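Local coordinates for hypothetical protein, similar to alpha-acetolactate decarboxylase (Staphylococcus aureus subsp. aureus, PDB 1XV2) that probably catalyses the zinc-dependent decarboxylation of alpha-acetolactate to acetoin, although its function has not been established directly, at residues L14-M18 / A19-E23; M106-E109 / N110-S113; F162-E165 / L166-G169; V170-A173 / G174-H178. All blocks are in the same frame, centred on the assembly; numbering follows the deposited sequence.

The four contacts come in chain order, all within the acetolactate decarboxylase family region. Contact 1 ends helix 14-18, contact 2 leads from helix 95-105 into strand 113-118, and contacts 3 and 4 follow each other between strands 154-163 and 174-181, neighbours in the same antiparallel sheet. The centres of contacts 3 and 4 are about 8 Å apart and those of contacts 2 and 3 about 10 Å, whereas contacts 1 and 2 lie about 25 Å apart without touching. Backbone pairs tie helix 14-18 to G169 and V170, and S113 to F162. All four contacts touch the second subunit, contact 4 through V170 alone, so the same run of chain, 162-178, touches that subunit and goes on to supply two zinc ligands.

Contact 1. Residues L14-M18 / A19-E23; sequences LGTLM and AGLLE
G20 N donates to L17 O over 2.9 Å at the end of helix 14-18, with an N-H...O angle of 160°, while L21 N reaches back to T16 O in a longer, weak bond of 3.4 Å. These two bonds are the 5-to-2 and 6-to-1 pairs by which the chain closes over the last turn. A19 N makes weak bonds to both G15 O and T16 O. The reversal itself falls on G20, whose phi of 114° would press any side chain against the carbonyl oxygen of A19. Beyond it, L21 is the centre of an inverse gamma turn, with a weak bond from L22 N to G20 O.

Two pairs of side chains cover this backbone. T16 sets CG2 anti to its own nitrogen, and that methyl meets L21 CD2 at 3.6 Å, with L21 CB next to it. The other branch of T16, OG1, is engaged by the hydroxyls of Y226 and T13. L17 and L22 cross at about a right angle, CD1 touching CD2 at 3.8 Å; the same L22 CD2 also comes within 3.4 Å of L17 O. F219 of helix 217-221 packs on T16 and L21, and L166 of the second subunit also covers T16. E23 ties the chain beyond to N216 and T218.

Taken together, the two backward bonds and the positive phi of G20 define a Schellman motif, which ends the helix, and the T16-L21 contact is the apolar pair that commonly accompanies it.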
loop_
_atom_site.group_PDB
_atom_site.type_symbol
_atom_site.label_atom_id
_atom_site.label_comp_id
_atom_site.label_asym_id
_atom_site.label_seq_id
_atom_site.Cartn_x
_atom_site.Cartn_y
_atom_site.Cartn_z
ATOM N N LEU A 14 4.675 -0.634 -8.703
ATOM C CA LEU A 14 5.425 -1.519 -9.583
ATOM C C LEU A 14 4.496 -2.391 -10.421
ATOM O O LEU A 14 4.735 -2.605 -11.605
ATOM C CB LEU A 14 6.364 -2.406 -8.765
ATOM C CG LEU A 14 7.195 -3.410 -9.567
ATOM C CD1 LEU A 14 8.026 -2.676 -10.604
ATOM C CD2 LEU A 14 8.080 -4.203 -8.622
ATOM N N GLY A 15 3.430 -2.883 -9.800
ATOM C CA GLY A 15 2.487 -3.729 -10.508
ATOM C C GLY A 15 1.793 -3.045 -11.674
ATOM O O GLY A 15 1.585 -3.659 -12.716
ATOM N N THR A 16 1.423 -1.780 -11.498
ATOM C CA THR A 16 0.751 -1.023 -12.547
ATOM C C THR A 16 1.747 -0.644 -13.644
ATOM O O THR A 16 1.383 -0.547 -14.817
ATOM C CB THR A 16 0.087 0.257 -11.977
ATOM O OG1 THR A 16 -0.972 -0.112 -11.083
ATOM C CG2 THR A 16 -0.482 1.115 -13.098
ATOM N N LEU A 17 3.001 -0.421 -13.263
ATOM C CA LEU A 17 4.025 -0.092 -14.248
ATOM C C LEU A 17 4.194 -1.344 -15.110
ATOM O O LEU A 17 4.163 -1.271 -16.337
ATOM C CB LEU A 17 5.356 0.250 -13.563
ATOM C CG LEU A 17 6.453 0.825 -14.469
ATOM C CD1 LEU A 17 6.134 2.281 -14.776
ATOM C CD2 LEU A 17 7.817 0.717 -13.787
HETATM N N MSE A 18 4.354 -2.493 -14.451
HETATM C CA MSE A 18 4.523 -3.774 -15.140
HETATM C C MSE A 18 3.362 -4.045 -16.091
HETATM O O MSE A 18 3.526 -4.701 -17.119
HETATM C CB MSE A 18 4.603 -4.923 -14.127
HETATM C CG MSE A 18 5.833 -4.927 -13.236
HETATM SE SE MSE A 18 7.487 -5.258 -14.185
HETATM C CE MSE A 18 7.271 -7.130 -14.549
ATOM N N ALA A 19 2.186 -3.536 -15.733
ATOM C CA ALA A 19 0.984 -3.723 -16.535
ATOM C C ALA A 19 1.014 -2.963 -17.858
ATOM O O ALA A 19 0.186 -3.211 -18.734
ATOM C CB ALA A 19 -0.242 -3.313 -15.730
ATOM N N GLY A 20 1.949 -2.027 -18.002
ATOM C CA GLY A 20 2.034 -1.288 -19.249
ATOM C C GLY A 20 1.719 0.195 -19.194
ATOM O O GLY A 20 1.733 0.863 -20.228
ATOM N N LEU A 21 1.429 0.720 -18.008
ATOM C CA LEU A 21 1.133 2.142 -17.883
ATOM C C LEU A 21 2.440 2.883 -17.633
ATOM O O LEU A 21 2.823 3.142 -16.494
ATOM C CB LEU A 21 0.138 2.385 -16.742
ATOM C CG LEU A 21 -1.302 1.971 -17.063
ATOM C CD1 LEU A 21 -1.390 0.467 -17.214
ATOM C CD2 LEU A 21 -2.227 2.441 -15.955
ATOM N N LEU A 22 3.115 3.233 -18.723
ATOM C CA LEU A 22 4.406 3.897 -18.640
ATOM C C LEU A 22 4.400 5.415 -18.802
ATOM O O LEU A 22 5.464 6.030 -18.849
ATOM C CB LEU A 22 5.351 3.268 -19.665
ATOM C CG LEU A 22 5.281 1.736 -19.740
ATOM C CD1 LEU A 22 6.334 1.221 -20.713
ATOM C CD2 LEU A 22 5.491 1.136 -18.350
ATOM N N GLU A 23 3.221 6.024 -18.888
ATOM C CA GLU A 23 3.147 7.476 -19.028
ATOM C C GLU A 23 3.753 8.198 -17.823
ATOM O O GLU A 23 3.551 7.789 -16.681
ATOM C CB GLU A 23 1.693 7.927 -19.206
ATOM C CG GLU A 23 1.164 7.794 -20.626
ATOM C CD GLU A 23 -0.257 8.316 -20.775
ATOM O OE1 GLU A 23 -0.568 9.384 -20.208
ATOM O OE2 GLU A 23 -1.059 7.664 -21.473
#

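Contact 2. Residues M106-E109 / N110-S113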
loop_
_atom_site.group_PDB
_atom_site.type_symbol
_atom_site.label_atom_id
_atom_site.label_comp_id
_atom_site.label_asym_id
_atom_site.label_seq_id
_atom_site.Cartn_x
_atom_site.Cartn_y
_atom_site.Cartn_z
HETATM N N MSE A 106 17.899 -4.884 9.978
HETATM C CA MSE A 106 16.673 -4.097 9.858
HETATM C C MSE A 106 15.771 -4.376 11.055
HETATM O O MSE A 106 15.888 -5.423 11.695
HETATM C CB MSE A 106 15.928 -4.440 8.565
HETATM C CG MSE A 106 15.471 -5.882 8.462
HETATM SE SE MSE A 106 14.319 -6.184 6.932
HETATM C CE MSE A 106 15.575 -5.780 5.530
ATOM N N LEU A 107 14.875 -3.440 11.354
ATOM C CA LEU A 107 13.957 -3.585 12.479
ATOM C C LEU A 107 12.991 -4.749 12.297
ATOM O O LEU A 107 12.692 -5.474 13.246
ATOM C CB LEU A 107 13.153 -2.298 12.684
ATOM C CG LEU A 107 11.987 -2.403 13.676
ATOM C CD1 LEU A 107 12.505 -2.817 15.048
ATOM C CD2 LEU A 107 11.265 -1.063 13.758
ATOM N N SER A 108 12.503 -4.924 11.073
ATOM C CA SER A 108 11.562 -5.994 10.786
ATOM C C SER A 108 11.344 -6.184 9.293
ATOM O O SER A 108 11.263 -5.215 8.538
ATOM C CB SER A 108 10.219 -5.699 11.447
ATOM O OG SER A 108 9.258 -6.671 11.084
ATOM N N GLU A 109 11.249 -7.441 8.873
ATOM C CA GLU A 109 11.015 -7.739 7.472
ATOM C C GLU A 109 9.526 -7.598 7.180
ATOM O O GLU A 109 9.069 -7.904 6.084
ATOM C CB GLU A 109 11.492 -9.153 7.127
ATOM C CG GLU A 109 10.917 -10.248 8.000
ATOM C CD GLU A 109 11.180 -11.635 7.438
ATOM O OE1 GLU A 109 12.273 -11.850 6.865
ATOM O OE2 GLU A 109 10.299 -12.510 7.581
ATOM N N ASN A 110 8.769 -7.147 8.177
ATOM C CA ASN A 110 7.334 -6.938 8.012
ATOM C C ASN A 110 7.089 -5.443 7.769
ATOM O O ASN A 110 5.950 -4.988 7.675
ATOM C CB ASN A 110 6.574 -7.386 9.263
ATOM C CG ASN A 110 6.733 -8.866 9.551
ATOM O OD1 ASN A 110 6.508 -9.712 8.681
ATOM N ND2 ASN A 110 7.112 -9.190 10.784
ATOM N N LEU A 111 8.183 -4.692 7.670
ATOM C CA LEU A 111 8.135 -3.253 7.440
ATOM C C LEU A 111 8.932 -2.874 6.204
ATOM O O LEU A 111 9.763 -3.646 5.720
ATOM C CB LEU A 111 8.746 -2.503 8.624
ATOM C CG LEU A 111 8.043 -2.532 9.978
ATOM C CD1 LEU A 111 8.979 -1.968 11.038
ATOM C CD2 LEU A 111 6.757 -1.728 9.907
ATOM N N PHE A 112 8.668 -1.677 5.697
ATOM C CA PHE A 112 9.401 -1.149 4.558
ATOM C C PHE A 112 10.680 -0.598 5.180
ATOM O O PHE A 112 10.688 -0.224 6.355
ATOM C CB PHE A 112 8.632 0.008 3.916
ATOM C CG PHE A 112 7.575 -0.416 2.939
ATOM C CD1 PHE A 112 7.897 -0.640 1.606
ATOM C CD2 PHE A 112 6.251 -0.551 3.342
ATOM C CE1 PHE A 112 6.912 -0.985 0.685
ATOM C CE2 PHE A 112 5.259 -0.898 2.429
ATOM C CZ PHE A 112 5.592 -1.113 1.100
ATOM N N SER A 113 11.754 -0.546 4.403
ATOM C CA SER A 113 13.019 -0.004 4.891
ATOM C C SER A 113 13.836 0.518 3.721
ATOM O O SER A 113 13.625 0.123 2.574
ATOM C CB SER A 113 13.821 -1.074 5.641
ATOM O OG SER A 113 14.108 -2.179 4.801
HETATM O O HOH W 1 12.286 -3.618 6.530
#
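S108 and N110 meet across a type I beta turn running from S108 to L111, closed by L111 N to S108 O at 3.2 Å. An ST turn is built into it: S108 OG, turned anti to its own nitrogen (chi1 175°), swings over the turn and accepts N110 N at 3.0 Å with an N-H...O angle of 156°. The amide of N110 folds back toward the same hydroxyl, but its ND2 makes only a weak bond there. The stronger partners of both groups lie on the second subunit, where V220 O pairs with S108 OG and A222 O with N110 ND2, so S108 and N110 face the dimer interface.

L107 and L111 cross obliquely, branch to branch, with CD2 of the first 3.7 Å from CD1 of the second; S108 CB lies beside that same CD1. E109 leads away from the turn to a salt bridge with K103. At the other end the selenomethionine M106 turns its methyl toward S113, CE standing 4.0 Å from OG. A single water lies inside the bend, bonded to S108 O at 2.8 Å, L111 O at 2.6 Å and S113 OG at 2.9 Å.

Contact 3. Residues F162-E165 / L166-G169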
loop_
_atom_site.group_PDB
_atom_site.type_symbol
_atom_site.label_atom_id
_atom_site.label_comp_id
_atom_site.label_asym_id
_atom_site.label_seq_id
_atom_site.Cartn_x
_atom_site.Cartn_y
_atom_site.Cartn_z
ATOM N N PHE A 162 13.385 -1.969 0.731
ATOM C CA PHE A 162 12.947 -3.328 0.979
ATOM C C PHE A 162 11.440 -3.244 1.158
ATOM O O PHE A 162 10.944 -2.403 1.911
ATOM C CB PHE A 162 13.575 -3.886 2.255
ATOM C CG PHE A 162 13.090 -5.264 2.606
ATOM C CD1 PHE A 162 13.623 -6.386 1.976
ATOM C CD2 PHE A 162 12.075 -5.438 3.539
ATOM C CE1 PHE A 162 13.154 -7.664 2.269
ATOM C CE2 PHE A 162 11.597 -6.713 3.840
ATOM C CZ PHE A 162 12.139 -7.830 3.201
ATOM N N THR A 163 10.719 -4.107 0.452
ATOM C CA THR A 163 9.268 -4.147 0.532
ATOM C C THR A 163 8.846 -5.444 1.215
ATOM O O THR A 163 9.281 -6.524 0.820
ATOM C CB THR A 163 8.646 -4.098 -0.874
ATOM O OG1 THR A 163 9.053 -2.891 -1.529
ATOM C CG2 THR A 163 7.126 -4.150 -0.792
ATOM N N PRO A 164 8.003 -5.353 2.258
ATOM C CA PRO A 164 7.545 -6.549 2.975
ATOM C C PRO A 164 6.590 -7.379 2.120
ATOM O O PRO A 164 5.869 -6.841 1.276
ATOM C CB PRO A 164 6.890 -5.966 4.228
ATOM C CG PRO A 164 6.345 -4.663 3.736
ATOM C CD PRO A 164 7.461 -4.128 2.873
ATOM N N GLU A 165 6.592 -8.690 2.348
ATOM C CA GLU A 165 5.777 -9.633 1.586
ATOM C C GLU A 165 4.375 -9.188 1.173
ATOM O O GLU A 165 4.060 -9.162 -0.013
ATOM C CB GLU A 165 5.669 -10.966 2.338
ATOM C CG GLU A 165 5.262 -12.135 1.454
ATOM C CD GLU A 165 5.103 -13.439 2.223
ATOM O OE1 GLU A 165 5.957 -13.742 3.084
ATOM O OE2 GLU A 165 4.125 -14.171 1.955
ATOM N N LEU A 166 3.533 -8.850 2.143
ATOM C CA LEU A 166 2.159 -8.441 1.854
ATOM C C LEU A 166 2.058 -7.296 0.848
ATOM O O LEU A 166 1.027 -7.118 0.202
ATOM C CB LEU A 166 1.437 -8.047 3.148
ATOM C CG LEU A 166 -0.033 -7.628 3.018
ATOM C CD1 LEU A 166 -0.847 -8.769 2.437
ATOM C CD2 LEU A 166 -0.578 -7.228 4.384
ATOM N N PHE A 167 3.127 -6.525 0.711
ATOM C CA PHE A 167 3.112 -5.407 -0.216
ATOM C C PHE A 167 3.747 -5.711 -1.568
ATOM O O PHE A 167 3.955 -4.812 -2.382
ATOM C CB PHE A 167 3.774 -4.197 0.443
ATOM C CG PHE A 167 2.898 -3.518 1.452
ATOM C CD1 PHE A 167 2.058 -2.473 1.071
ATOM C CD2 PHE A 167 2.879 -3.941 2.777
ATOM C CE1 PHE A 167 1.213 -1.862 1.996
ATOM C CE2 PHE A 167 2.037 -3.336 3.707
ATOM C CZ PHE A 167 1.204 -2.295 3.315
ATOM N N HIS A 168 4.050 -6.978 -1.813
ATOM C CA HIS A 168 4.627 -7.364 -3.094
ATOM C C HIS A 168 3.613 -6.999 -4.182
ATOM O O HIS A 168 2.449 -7.389 -4.112
ATOM C CB HIS A 168 4.925 -8.869 -3.111
ATOM C CG HIS A 168 6.086 -9.264 -2.247
ATOM N ND1 HIS A 168 6.501 -10.573 -2.110
ATOM C CD2 HIS A 168 6.935 -8.521 -1.497
ATOM C CE1 HIS A 168 7.558 -10.618 -1.316
ATOM N NE2 HIS A 168 7.841 -9.386 -0.931
ATOM N N GLY A 169 4.057 -6.244 -5.181
ATOM C CA GLY A 169 3.159 -5.817 -6.241
ATOM C C GLY A 169 3.062 -4.304 -6.187
ATOM O O GLY A 169 3.278 -3.621 -7.189
HETATM O O HOH W 2 9.848 -9.040 1.418
#
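The imidazole of H168 lies flat against the backbone of E165. E165 CA sits 3.4 Å from the centroid of the H168 ring, 18° off its normal, a CH-pi contact, and E165 O approaches the same face nearer the rim, 3.0 Å from H168 CG. From the opposite side A173 CA comes to 3.3 Å from H168 NE2, which places the ring between two pieces of backbone. In the ring plane at the edge lie T163 O and a water; the water donates to T163 O at 2.6 Å and is hydrogen-bonded to H168 NE2 at 3.1 Å, so it bridges a strand-end carbonyl to the imidazole. The side chain of E165 adds CG, 3.9 Å from H168 CE1.

F167 is placed differently. Its CD2 meets P164 CG obliquely at 3.7 Å, and T163 CG2, anti to its own nitrogen, packs against F167 CB. Two successive bonds of 3-10 spacing hold the turn: F167 N to P164 O, and H168 N to E165 O at 2.8 Å with an N-H...O angle of 162°.

This 3-10 turn follows strand 154-163 and leads toward strand 174-181. F112, from the loop before strand 113-118, meets the F167 ring edge-to-face and also touches T163 and P164, while V170 of the second subunit packs on F167; beyond the turn, G169 pairs through its backbone with G15 of helix 14-18.

Contact 4. Residues V170-A173 / G174-H178. With ZN (zinc ion), chain E.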
loop_
_atom_site.group_PDB
_atom_site.type_symbol
_atom_site.label_atom_id
_atom_site.label_comp_id
_atom_site.label_asym_id
_atom_site.label_seq_id
_atom_site.Cartn_x
_atom_site.Cartn_y
_atom_site.Cartn_z
ATOM N N VAL A 170 2.728 -3.781 -5.010
ATOM C CA VAL A 170 2.645 -2.338 -4.803
ATOM C C VAL A 170 4.092 -1.878 -4.916
ATOM O O VAL A 170 4.404 -0.861 -5.537
ATOM C CB VAL A 170 2.096 -2.005 -3.395
ATOM C CG1 VAL A 170 2.112 -0.495 -3.160
ATOM C CG2 VAL A 170 0.685 -2.538 -3.262
ATOM N N GLY A 171 4.967 -2.667 -4.306
ATOM C CA GLY A 171 6.393 -2.413 -4.354
ATOM C C GLY A 171 6.984 -3.664 -4.978
ATOM O O GLY A 171 6.279 -4.379 -5.687
ATOM N N SER A 172 8.257 -3.945 -4.725
ATOM C CA SER A 172 8.877 -5.137 -5.294
ATOM C C SER A 172 9.143 -6.177 -4.216
ATOM O O SER A 172 9.367 -5.844 -3.059
ATOM C CB SER A 172 10.179 -4.772 -6.005
ATOM O OG SER A 172 11.041 -4.057 -5.144
ATOM N N ALA A 173 9.113 -7.442 -4.611
ATOM C CA ALA A 173 9.336 -8.552 -3.694
ATOM C C ALA A 173 10.726 -8.519 -3.067
ATOM O O ALA A 173 11.668 -9.089 -3.611
ATOM C CB ALA A 173 9.128 -9.873 -4.433
ATOM N N GLY A 174 10.855 -7.858 -1.923
ATOM C CA GLY A 174 12.150 -7.786 -1.268
ATOM C C GLY A 174 12.929 -6.516 -1.572
ATOM O O GLY A 174 12.374 -5.417 -1.533
ATOM N N PHE A 175 14.217 -6.662 -1.880
ATOM C CA PHE A 175 15.070 -5.515 -2.174
ATOM C C PHE A 175 14.976 -5.009 -3.610
ATOM O O PHE A 175 14.888 -5.788 -4.561
ATOM C CB PHE A 175 16.537 -5.855 -1.875
ATOM C CG PHE A 175 16.831 -6.054 -0.416
ATOM C CD1 PHE A 175 16.885 -4.967 0.452
ATOM C CD2 PHE A 175 17.046 -7.329 0.096
ATOM C CE1 PHE A 175 17.149 -5.144 1.812
ATOM C CE2 PHE A 175 17.308 -7.518 1.455
ATOM C CZ PHE A 175 17.359 -6.421 2.312
ATOM N N HIS A 176 14.989 -3.690 -3.753
ATOM C CA HIS A 176 14.960 -3.053 -5.060
ATOM C C HIS A 176 16.011 -1.963 -4.927
ATOM O O HIS A 176 15.823 -0.994 -4.190
ATOM C CB HIS A 176 13.582 -2.459 -5.360
ATOM C CG HIS A 176 13.468 -1.868 -6.732
ATOM N ND1 HIS A 176 12.281 -1.388 -7.241
ATOM C CD2 HIS A 176 14.400 -1.664 -7.693
ATOM C CE1 HIS A 176 12.487 -0.912 -8.457
ATOM N NE2 HIS A 176 13.764 -1.067 -8.754
ATOM N N ILE A 177 17.126 -2.138 -5.629
ATOM C CA ILE A 177 18.237 -1.205 -5.534
ATOM C C ILE A 177 18.845 -0.771 -6.857
ATOM O O ILE A 177 18.909 -1.544 -7.815
ATOM C CB ILE A 177 19.373 -1.818 -4.695
ATOM C CG1 ILE A 177 19.677 -3.231 -5.203
ATOM C CG2 ILE A 177 18.981 -1.861 -3.224
ATOM C CD1 ILE A 177 20.900 -3.871 -4.574
ATOM N N HIS A 178 19.306 0.473 -6.885
ATOM C CA HIS A 178 19.955 1.044 -8.059
ATOM C C HIS A 178 21.353 1.463 -7.629
ATOM O O HIS A 178 21.607 1.652 -6.440
ATOM C CB HIS A 178 19.193 2.268 -8.574
ATOM C CG HIS A 178 17.921 1.936 -9.292
ATOM N ND1 HIS A 178 17.141 2.895 -9.903
ATOM C CD2 HIS A 178 17.295 0.754 -9.502
ATOM C CE1 HIS A 178 16.090 2.318 -10.459
ATOM N NE2 HIS A 178 16.160 1.019 -10.230
HETATM ZN ZN ZN E . 14.634 -0.547 -10.776
HETATM O O HOH W 3 11.499 -2.827 -2.595
HETATM O O HOH W 4 10.009 -1.090 -5.748
HETATM O O HOH W 5 14.408 -0.357 -13.187
HETATM O O HOH W 6 12.575 -1.528 -11.816
HETATM O O HOH W 7 12.814 0.840 -11.728
#
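S172 OG lies only 3.0 Å from H176 CB, and yet the hydroxyl reaches the imidazole of H176 through a water instead of bonding to it. The bridging water accepts the N-H of H176 ND1 at 2.7 Å, lying in the plane of the ring, and is also hydrogen-bonded to S172 OG at 3.2 Å. A second water joins the same OG to G174 O. S172 holds its hydroxyl between its own nitrogen and carbonyl carbon (chi1 54°), which turns OG toward strand 174-181.

The chain enters that strand through an inverse gamma turn centred on A173, then through G174, whose phi of 97° would drive a CB into A173 O. T163 of the neighbouring strand pairs with G174 along the backbone. H176 and H178, two places apart on the strand, both point their NE2 atoms at the zinc ion: H176 NE2 is 2.3 Å from the metal, with CG of that residue anti to the backbone nitrogen (chi1 -176°). H178 NE2 binds at a similar length. H189 of strand 187-195 supplies the third protein ligand, and three waters complete six ligands; one of them lies in the ring planes of both H176 and H178, 2.5 Å from zinc.

H176 and H178 each give NE2 to the metal and use ND1 for a second-shell partner, a water for H176 and V49 O for H178, which fixes the rotation of each ring, whereas H189 binds through ND1. The three water positions are consistent with places where a substrate could bind, as expected of an acetolactate decarboxylase.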